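Local coordinates for protein LS-24 (Lathyrus sativus, PDB 3LP9) that probably binds hemin as a monomer or, mutually exclusively, spermine as a dimer, and may act in oxidative stress response and polyamine biosynthesis, at residues A[113-118]-A[134-139]. Sequence-based numbering, arbitrary orientation.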
loop_
_atom_site.group_PDB
_atom_site.type_symbol
_atom_site.label_atom_id
_atom_site.label_comp_id
_atom_site.label_asym_id
_atom_site.label_seq_id
_atom_site.Cartn_x
_atom_site.Cartn_y
_atom_site.Cartn_z
ATOM N N GLY A 113 -12.477 6.552 10.865
ATOM C CA GLY A 113 -13.607 5.914 11.554
ATOM C C GLY A 113 -14.973 5.963 10.831
ATOM O O GLY A 113 -16.012 5.924 11.497
ATOM N N THR A 114 -14.980 6.087 9.490
ATOM C CA THR A 114 -16.190 6.042 8.707
ATOM C C THR A 114 -16.025 4.882 7.754
ATOM O O THR A 114 -14.948 4.275 7.704
ATOM C CB THR A 114 -16.411 7.340 7.900
ATOM O OG1 THR A 114 -15.522 7.367 6.791
ATOM C CG2 THR A 114 -16.157 8.538 8.713
ATOM N N VAL A 115 -17.077 4.574 6.984
ATOM C CA VAL A 115 -17.048 3.529 5.980
ATOM C C VAL A 115 -16.038 3.757 4.834
ATOM O O VAL A 115 -15.673 2.813 4.124
ATOM C CB VAL A 115 -18.475 3.270 5.372
ATOM C CG1 VAL A 115 -19.497 2.814 6.468
ATOM C CG2 VAL A 115 -18.987 4.472 4.598
ATOM N N PHE A 116 -15.599 4.997 4.653
ATOM C CA PHE A 116 -14.650 5.331 3.593
ATOM C C PHE A 116 -13.216 5.078 4.006
ATOM O O PHE A 116 -12.330 5.013 3.156
ATOM C CB PHE A 116 -14.811 6.760 3.170
ATOM C CG PHE A 116 -16.171 7.074 2.583
ATOM C CD1 PHE A 116 -16.380 7.039 1.210
ATOM C CD2 PHE A 116 -17.228 7.484 3.416
ATOM C CE1 PHE A 116 -17.622 7.337 0.682
ATOM C CE2 PHE A 116 -18.469 7.789 2.890
ATOM C CZ PHE A 116 -18.673 7.697 1.522
ATOM N N GLU A 117 -12.975 4.893 5.307
ATOM C CA GLU A 117 -11.592 4.717 5.748
ATOM C C GLU A 117 -10.879 3.584 5.033
ATOM O O GLU A 117 -9.736 3.735 4.594
ATOM C CB GLU A 117 -11.506 4.570 7.266
ATOM C CG GLU A 117 -10.069 4.445 7.788
ATOM C CD GLU A 117 -10.005 4.334 9.296
ATOM O OE1 GLU A 117 -11.033 4.640 9.986
ATOM O OE2 GLU A 117 -8.937 3.948 9.801
ATOM N N SER A 118 -11.572 2.453 4.940
ATOM C CA SER A 118 -11.062 1.182 4.376
ATOM C C SER A 118 -11.213 1.119 2.841
ATOM O O SER A 118 -10.764 0.154 2.200
ATOM C CB SER A 118 -11.825 -0.009 4.998
ATOM O OG SER A 118 -13.172 -0.014 4.512
ATOM N N LEU A 134 -18.408 11.343 -3.140
ATOM C CA LEU A 134 -17.820 10.026 -3.030
ATOM C C LEU A 134 -18.862 9.014 -2.496
ATOM O O LEU A 134 -19.653 9.352 -1.641
ATOM C CB LEU A 134 -16.521 10.104 -2.144
ATOM C CG LEU A 134 -15.477 11.154 -2.587
ATOM C CD1 LEU A 134 -15.794 12.497 -1.882
ATOM C CD2 LEU A 134 -14.057 10.830 -2.372
ATOM N N PHE A 135 -18.780 7.752 -2.951
ATOM C CA PHE A 135 -19.738 6.708 -2.616
ATOM C C PHE A 135 -19.073 5.490 -2.023
ATOM O O PHE A 135 -18.057 5.046 -2.525
ATOM C CB PHE A 135 -20.558 6.289 -3.880
ATOM C CG PHE A 135 -21.334 7.446 -4.492
ATOM C CD1 PHE A 135 -22.673 7.666 -4.167
ATOM C CD2 PHE A 135 -20.692 8.368 -5.353
ATOM C CE1 PHE A 135 -23.363 8.731 -4.708
ATOM C CE2 PHE A 135 -21.366 9.489 -5.900
ATOM C CZ PHE A 135 -22.699 9.663 -5.577
ATOM N N LYS A 136 -19.675 4.948 -0.955
ATOM C CA LYS A 136 -19.215 3.703 -0.329
ATOM C C LYS A 136 -20.467 2.955 0.084
ATOM O O LYS A 136 -21.230 3.449 0.913
ATOM C CB LYS A 136 -18.303 3.951 0.886
ATOM C CG LYS A 136 -17.790 2.672 1.586
ATOM C CD LYS A 136 -17.214 1.653 0.571
ATOM C CE LYS A 136 -16.651 0.460 1.255
ATOM N NZ LYS A 136 -15.430 0.714 2.084
ATOM N N GLY A 137 -20.689 1.776 -0.495
ATOM C CA GLY A 137 -21.932 1.101 -0.283
ATOM C C GLY A 137 -23.037 2.063 -0.628
ATOM O O GLY A 137 -22.970 2.727 -1.656
ATOM N N ASP A 138 -24.043 2.167 0.258
ATOM C CA ASP A 138 -25.247 2.975 -0.002
ATOM C C ASP A 138 -25.169 4.360 0.602
ATOM O O ASP A 138 -26.123 5.108 0.586
ATOM C CB ASP A 138 -26.512 2.236 0.450
ATOM C CG ASP A 138 -26.607 2.047 1.951
ATOM O OD1 ASP A 138 -25.717 2.422 2.710
ATOM O OD2 ASP A 138 -27.638 1.528 2.387
ATOM N N GLN A 139 -23.973 4.674 1.101
ATOM C CA GLN A 139 -23.634 5.955 1.716
ATOM C C GLN A 139 -22.875 6.825 0.718
ATOM O O GLN A 139 -22.199 6.339 -0.148
ATOM C CB GLN A 139 -22.731 5.678 2.905
ATOM C CG GLN A 139 -23.356 4.832 3.947
ATOM C CD GLN A 139 -24.675 5.395 4.466
ATOM O OE1 GLN A 139 -25.765 5.069 3.965
ATOM N NE2 GLN A 139 -24.584 6.222 5.486
HETATM O O HOH W 1 -13.768 -1.632 2.151
#
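Lys136 sets its CB over one face of the Phe116 ring, and the rest of the chain reaches on to the backbone of the neighbouring Val115. This CB makes a CH-pi contact 3.8 Å from the Phe116 ring centroid, displaced toward the rim where CE1 lies, and the two side chains run past each other in opposite directions. With CG anti to the backbone N (chi1 180°) and bends at chi2 and chi4, the lysine chain passes Val115, whose CG2 packs 3.7 Å from Lys136 CG. The ammonium group then gives a hydrogen bond of 2.9 Å from Lys136 NZ to Val115 O, arriving nearly in line with the carbonyl (C=O...N 166°). Lys136 NZ also bonds to Gly119 O and to a water that is shared with Ser118 OG, so two loop carbonyls and a water hold the charge. Were Lys136 cut back to an alanine, the carbonyls of Val115 and Gly119 would probably lose their shared donor and Val115 CG2 the aliphatic chain beside it, though the CB on the Phe116 ring would remain. Deeper in, Phe116 CE1 approaches Leu134 CB at 4.1 Å, while the ring stacks with Phe111 and touches Ile155 and Ala141. The loop itself is shaped by a type I turn from Thr114 to Glu117 and by an ST turn, Phe116 N donating to Thr114 OG1. Across from it, a type II' turn, Lys136 to Gln139, links strands 131-136 and 139-144. The contact thus fastens the loop entering a four-stranded antiparallel blade to that blade's second strand, in the hemopexin beta-propeller, close to Asp121 of the calcium site and including Ser118, a probable spermine ligand.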